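PDB 3OQG: Hpy188I from Helicobacter pylori, which cleaves double-stranded DNA at a specific recognition sequence, acting as a restriction endonuclease of the GIY-YIG nuclease family. Local coordinates for residues V74-Q78 against G79-K83; F117-Q120 against S121-I125. One frame throughout, in Å; residues are numbered along the deposited sequence.

Contact 1 of 2, residues V74-Q78 against G79-K83. With nucleotides of chain C.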
loop_
_atom_site.group_PDB
_atom_site.type_symbol
_atom_site.label_atom_id
_atom_site.label_comp_id
_atom_site.label_asym_id
_atom_site.label_seq_id
_atom_site.Cartn_x
_atom_site.Cartn_y
_atom_site.Cartn_z
ATOM N N VAL A 74 -16.190 -7.004 1.938
ATOM C CA VAL A 74 -16.904 -7.133 0.679
ATOM C C VAL A 74 -17.905 -5.998 0.622
ATOM O O VAL A 74 -18.680 -5.824 1.557
ATOM C CB VAL A 74 -17.651 -8.495 0.561
ATOM C CG1 VAL A 74 -18.266 -8.675 -0.865
ATOM C CG2 VAL A 74 -16.690 -9.665 0.914
ATOM N N PHE A 75 -17.836 -5.206 -0.447
ATOM C CA PHE A 75 -18.784 -4.135 -0.742
ATOM C C PHE A 75 -19.878 -4.714 -1.621
ATOM O O PHE A 75 -19.607 -5.239 -2.716
ATOM C CB PHE A 75 -18.097 -2.998 -1.503
ATOM C CG PHE A 75 -17.221 -2.095 -0.656
ATOM C CD1 PHE A 75 -17.030 -2.297 0.712
ATOM C CD2 PHE A 75 -16.549 -1.040 -1.260
ATOM C CE1 PHE A 75 -16.242 -1.429 1.481
ATOM C CE2 PHE A 75 -15.748 -0.178 -0.498
ATOM C CZ PHE A 75 -15.587 -0.384 0.863
ATOM N N VAL A 76 -21.113 -4.599 -1.153
ATOM C CA VAL A 76 -22.261 -5.165 -1.860
ATOM C C VAL A 76 -23.244 -4.043 -2.146
ATOM O O VAL A 76 -23.597 -3.256 -1.248
ATOM C CB VAL A 76 -22.916 -6.284 -1.025
ATOM C CG1 VAL A 76 -24.166 -6.875 -1.732
ATOM C CG2 VAL A 76 -21.894 -7.358 -0.737
ATOM N N ILE A 77 -23.707 -3.975 -3.385
ATOM C CA ILE A 77 -24.632 -2.928 -3.821
ATOM C C ILE A 77 -25.821 -3.599 -4.489
ATOM O O ILE A 77 -25.660 -4.295 -5.497
ATOM C CB ILE A 77 -23.980 -1.943 -4.810
ATOM C CG1 ILE A 77 -22.698 -1.353 -4.228
ATOM C CG2 ILE A 77 -25.017 -0.863 -5.235
ATOM C CD1 ILE A 77 -21.914 -0.454 -5.204
ATOM N N GLN A 78 -27.009 -3.393 -3.928
ATOM C CA GLN A 78 -28.222 -4.078 -4.394
ATOM C C GLN A 78 -27.962 -5.562 -4.648
ATOM O O GLN A 78 -28.275 -6.098 -5.719
ATOM C CB GLN A 78 -28.787 -3.389 -5.636
ATOM C CG GLN A 78 -29.402 -2.041 -5.333
ATOM C CD GLN A 78 -30.149 -1.458 -6.511
ATOM O OE1 GLN A 78 -30.529 -2.170 -7.438
ATOM N NE2 GLN A 78 -30.389 -0.156 -6.464
ATOM N N GLY A 79 -27.379 -6.212 -3.645
ATOM C CA GLY A 79 -27.087 -7.646 -3.691
ATOM C C GLY A 79 -25.882 -8.110 -4.487
ATOM O O GLY A 79 -25.531 -9.291 -4.406
ATOM N N LYS A 80 -25.258 -7.214 -5.257
ATOM C CA LYS A 80 -24.138 -7.563 -6.141
ATOM C C LYS A 80 -22.792 -7.262 -5.470
ATOM O O LYS A 80 -22.642 -6.231 -4.834
ATOM C CB LYS A 80 -24.229 -6.778 -7.465
ATOM C CG LYS A 80 -25.394 -7.171 -8.368
ATOM C CD LYS A 80 -25.292 -8.601 -8.821
ATOM C CE LYS A 80 -26.236 -8.918 -9.967
ATOM N NZ LYS A 80 -26.186 -10.376 -10.338
ATOM N N ILE A 81 -21.832 -8.177 -5.616
ATOM C CA ILE A 81 -20.483 -7.951 -5.098
ATOM C C ILE A 81 -19.745 -6.981 -6.009
ATOM O O ILE A 81 -19.453 -7.292 -7.165
ATOM C CB ILE A 81 -19.703 -9.268 -4.955
ATOM C CG1 ILE A 81 -20.376 -10.126 -3.890
ATOM C CG2 ILE A 81 -18.221 -8.998 -4.583
ATOM C CD1 ILE A 81 -19.785 -11.518 -3.743
ATOM N N PHE A 82 -19.452 -5.798 -5.480
ATOM C CA PHE A 82 -18.746 -4.763 -6.226
ATOM C C PHE A 82 -17.237 -4.939 -6.059
ATOM O O PHE A 82 -16.494 -4.789 -7.004
ATOM C CB PHE A 82 -19.176 -3.378 -5.733
ATOM C CG PHE A 82 -18.283 -2.271 -6.180
ATOM C CD1 PHE A 82 -18.389 -1.745 -7.458
ATOM C CD2 PHE A 82 -17.303 -1.770 -5.328
ATOM C CE1 PHE A 82 -17.517 -0.708 -7.889
ATOM C CE2 PHE A 82 -16.460 -0.717 -5.740
ATOM C CZ PHE A 82 -16.579 -0.186 -7.012
ATOM N N LYS A 83 -16.802 -5.219 -4.839
ATOM C CA LYS A 83 -15.400 -5.485 -4.575
ATOM C C LYS A 83 -15.143 -6.283 -3.307
ATOM O O LYS A 83 -15.980 -6.351 -2.423
ATOM C CB LYS A 83 -14.566 -4.189 -4.629
ATOM C CG LYS A 83 -14.359 -3.443 -3.367
ATOM C CD LYS A 83 -13.196 -2.406 -3.524
ATOM C CE LYS A 83 -11.774 -2.952 -3.302
ATOM N NZ LYS A 83 -10.723 -1.861 -3.352
ATOM P P DG C 6 -7.507 -2.602 -1.460
ATOM O OP1 DG C 6 -8.149 -3.811 -0.905
ATOM O OP2 DG C 6 -8.335 -1.543 -2.093
ATOM O "O5'" DG C 6 -6.604 -1.950 -0.324
ATOM C "C5'" DG C 6 -5.363 -2.561 0.016
ATOM C "C4'" DG C 6 -4.471 -1.588 0.748
ATOM O "O4'" DG C 6 -4.103 -0.478 -0.106
ATOM C "C3'" DG C 6 -5.099 -0.971 2.001
ATOM O "O3'" DG C 6 -4.181 -1.094 3.084
ATOM C "C2'" DG C 6 -5.284 0.488 1.630
ATOM C "C1'" DG C 6 -4.106 0.682 0.702
ATOM N N9 DG C 6 -4.175 1.863 -0.154
ATOM C C8 DG C 6 -5.116 2.170 -1.111
ATOM N N7 DG C 6 -4.927 3.344 -1.655
ATOM C C5 DG C 6 -3.780 3.832 -1.034
ATOM C C6 DG C 6 -3.095 5.068 -1.195
ATOM O O6 DG C 6 -3.378 6.021 -1.939
ATOM N N1 DG C 6 -1.977 5.142 -0.359
ATOM C C2 DG C 6 -1.584 4.164 0.520
ATOM N N2 DG C 6 -0.491 4.420 1.259
ATOM N N3 DG C 6 -2.214 3.016 0.676
ATOM C C4 DG C 6 -3.297 2.921 -0.121
#
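The side chains of F75 and K83 run side by side on one face of a beta hairpin, strands 71-77 and 80-87, which carries the GIY-YIG signature of this nuclease family. K83 probably takes the place of the tyrosine of the YIG element. Its CG lies 3.9 Å from F75 CD2. F82 joins them through a classic beta bulge: F82 and K83 both face F75, and while F82 N binds F75 O at 2.8 Å, F75 N reaches K83 O at 2.9 Å. The F82 ring presents CD2 at the rim of the F75 ring, close to its plane, 4.1 Å from F75 CB. I77 lies alongside F82, its CD1 4.0 Å from F82 CB. On the face of V76 and I81, V74 crosses I81 at a slant, with V74 CG1, anti to the backbone N (chi1 -173°), 3.7 Å from I81 CG2. A type I' turn from I77 to K80 closes the hairpin, with Q78 and G79 both at positive phi. K80 NZ leaves for D31 and the backbone of E29. K83, bent at chi3 (-84°), directs NZ to Y98 and, 2.7 Å away, to OP2 of DG6 of chain C.

Contact 2 of 2, residues F117-Q120 against S121-I125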
loop_
_atom_site.group_PDB
_atom_site.type_symbol
_atom_site.label_atom_id
_atom_site.label_comp_id
_atom_site.label_asym_id
_atom_site.label_seq_id
_atom_site.Cartn_x
_atom_site.Cartn_y
_atom_site.Cartn_z
ATOM N N PHE A 117 -11.294 5.504 -8.488
ATOM C CA PHE A 117 -12.269 4.662 -9.173
ATOM C C PHE A 117 -13.418 4.256 -8.224
ATOM O O PHE A 117 -14.591 4.331 -8.588
ATOM C CB PHE A 117 -11.593 3.433 -9.788
ATOM C CG PHE A 117 -12.577 2.348 -10.163
ATOM C CD1 PHE A 117 -13.375 2.484 -11.284
ATOM C CD2 PHE A 117 -12.775 1.256 -9.328
ATOM C CE1 PHE A 117 -14.336 1.521 -11.594
ATOM C CE2 PHE A 117 -13.737 0.297 -9.630
ATOM C CZ PHE A 117 -14.518 0.431 -10.765
ATOM N N VAL A 118 -13.089 3.808 -7.021
ATOM C CA VAL A 118 -14.123 3.367 -6.086
ATOM C C VAL A 118 -15.000 4.519 -5.584
ATOM O O VAL A 118 -16.227 4.427 -5.647
ATOM C CB VAL A 118 -13.537 2.531 -4.922
ATOM C CG1 VAL A 118 -14.653 2.184 -3.908
ATOM C CG2 VAL A 118 -12.874 1.270 -5.444
ATOM N N LEU A 119 -14.410 5.617 -5.114
ATOM C CA LEU A 119 -15.235 6.700 -4.585
ATOM C C LEU A 119 -16.158 7.238 -5.700
ATOM O O LEU A 119 -17.360 7.420 -5.487
ATOM C CB LEU A 119 -14.368 7.817 -4.049
ATOM C CG LEU A 119 -15.159 9.027 -3.542
ATOM C CD1 LEU A 119 -15.959 8.618 -2.329
ATOM C CD2 LEU A 119 -14.240 10.212 -3.208
ATOM N N GLN A 120 -15.595 7.484 -6.877
ATOM C CA GLN A 120 -16.368 8.116 -7.953
ATOM C C GLN A 120 -17.462 7.172 -8.438
ATOM O O GLN A 120 -18.578 7.618 -8.728
ATOM C CB GLN A 120 -15.496 8.584 -9.107
ATOM C CG GLN A 120 -14.495 9.677 -8.734
ATOM C CD GLN A 120 -15.146 10.867 -8.076
ATOM O OE1 GLN A 120 -16.215 11.344 -8.514
ATOM N NE2 GLN A 120 -14.507 11.379 -7.029
ATOM N N SER A 121 -17.150 5.880 -8.501
ATOM C CA SER A 121 -18.154 4.882 -8.920
ATOM C C SER A 121 -19.286 4.790 -7.908
ATOM O O SER A 121 -20.458 4.793 -8.281
ATOM C CB SER A 121 -17.521 3.502 -9.127
ATOM O OG SER A 121 -16.671 3.504 -10.271
ATOM N N LEU A 122 -18.943 4.720 -6.627
ATOM C CA LEU A 122 -19.969 4.661 -5.584
ATOM C C LEU A 122 -20.824 5.929 -5.519
ATOM O O LEU A 122 -22.031 5.850 -5.291
ATOM C CB LEU A 122 -19.335 4.339 -4.224
ATOM C CG LEU A 122 -18.642 2.976 -4.088
ATOM C CD1 LEU A 122 -18.241 2.672 -2.634
ATOM C CD2 LEU A 122 -19.396 1.796 -4.669
ATOM N N LEU A 123 -20.210 7.097 -5.698
ATOM C CA LEU A 123 -20.961 8.348 -5.728
ATOM C C LEU A 123 -21.936 8.391 -6.914
ATOM O O LEU A 123 -23.079 8.850 -6.789
ATOM C CB LEU A 123 -19.994 9.561 -5.767
ATOM C CG LEU A 123 -19.193 9.879 -4.499
ATOM C CD1 LEU A 123 -18.264 11.091 -4.754
ATOM C CD2 LEU A 123 -20.094 10.088 -3.276
ATOM N N LYS A 124 -21.479 7.929 -8.076
ATOM C CA LYS A 124 -22.283 7.964 -9.306
ATOM C C LYS A 124 -23.437 6.978 -9.270
ATOM O O LYS A 124 -24.565 7.310 -9.669
ATOM C CB LYS A 124 -21.395 7.721 -10.524
ATOM C CG LYS A 124 -22.055 7.835 -11.873
ATOM C CD LYS A 124 -22.549 9.247 -12.214
ATOM C CE LYS A 124 -23.243 9.285 -13.588
ATOM N NZ LYS A 124 -24.543 8.518 -13.602
ATOM N N ILE A 125 -23.160 5.764 -8.795
ATOM C CA ILE A 125 -24.196 4.738 -8.644
ATOM C C ILE A 125 -25.207 5.227 -7.605
ATOM O O ILE A 125 -26.426 5.042 -7.745
ATOM C CB ILE A 125 -23.572 3.415 -8.211
ATOM C CG1 ILE A 125 -22.712 2.817 -9.351
ATOM C CG2 ILE A 125 -24.652 2.429 -7.719
ATOM C CD1 ILE A 125 -21.848 1.652 -8.886
#
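S121 folds its hydroxyl back onto the carbonyl of F117, four residues earlier, with OG 2.8 Å from F117 O. The same oxygen also accepts S121 N at 3.0 Å, and the two donors approach from opposite faces of the carbonyl plane, so one acceptor is gripped twice by one residue. The torsion responsible is chi1 of S121 (-69°), which sets OG beside its own backbone N. OG then sits over one face of the F117 ring, 3.3 Å from CE1, while also bonding to the backbone N of L20; a hydroxyl buried among apolar side chains is thus tied to both F117 and L20. K15 lies against the F117 ring in a cation-pi contact.

Next to S121, Q120 contributes mainly backbone: its carbonyl oxygen receives K124 N, and K124 CB lies against that oxygen. The Q120 side chain bends at chi2 (-54°); its OE1 comes within 4.3 Å of L123 CD1, while NE2 is held by G101 O and E54 OE2. K124 sends NZ to the carbonyl oxygen of K21.

The F117-S121 pair is one of the i to i+4 pairings of alpha-helix 113-125, which packs against the beta-sheet of the GIY-YIG domain. L122 N bonds to V118 O almost straight, with an N-H...O angle of 169°, and V118 CG1 runs beside L122 CD1 on the side turned to F82 of the sheet.

L123 is the third large contributor. Its N binds L119 O at 2.9 Å and its CG rests 3.2 Å from that same oxygen, while L123 CD1 meets L119 CG at 3.9 Å, the two leucines slanting across each other.

Both contacts are largely buried; contact 1 joins the two strands of a hairpin of the sheet, whereas contact 2 lies within the single helix 113-125 laid against it. They meet directly: I77 CD1 touches L122 CD2 at 3.4 Å, and the F82 ring reaches F117, V118 and L122, forming a shared apolar interface between sheet and helix. Their polar edges differ. In contact 1 K83, beside the bulge, leaves this interface for the DNA backbone and lies about 8 Å, side chain to side chain, from the calcium-binding H86; contact 2 lies away from the metal sites, and its polar side chains bind protein groups. The second subunit packs on both, through residues including G176.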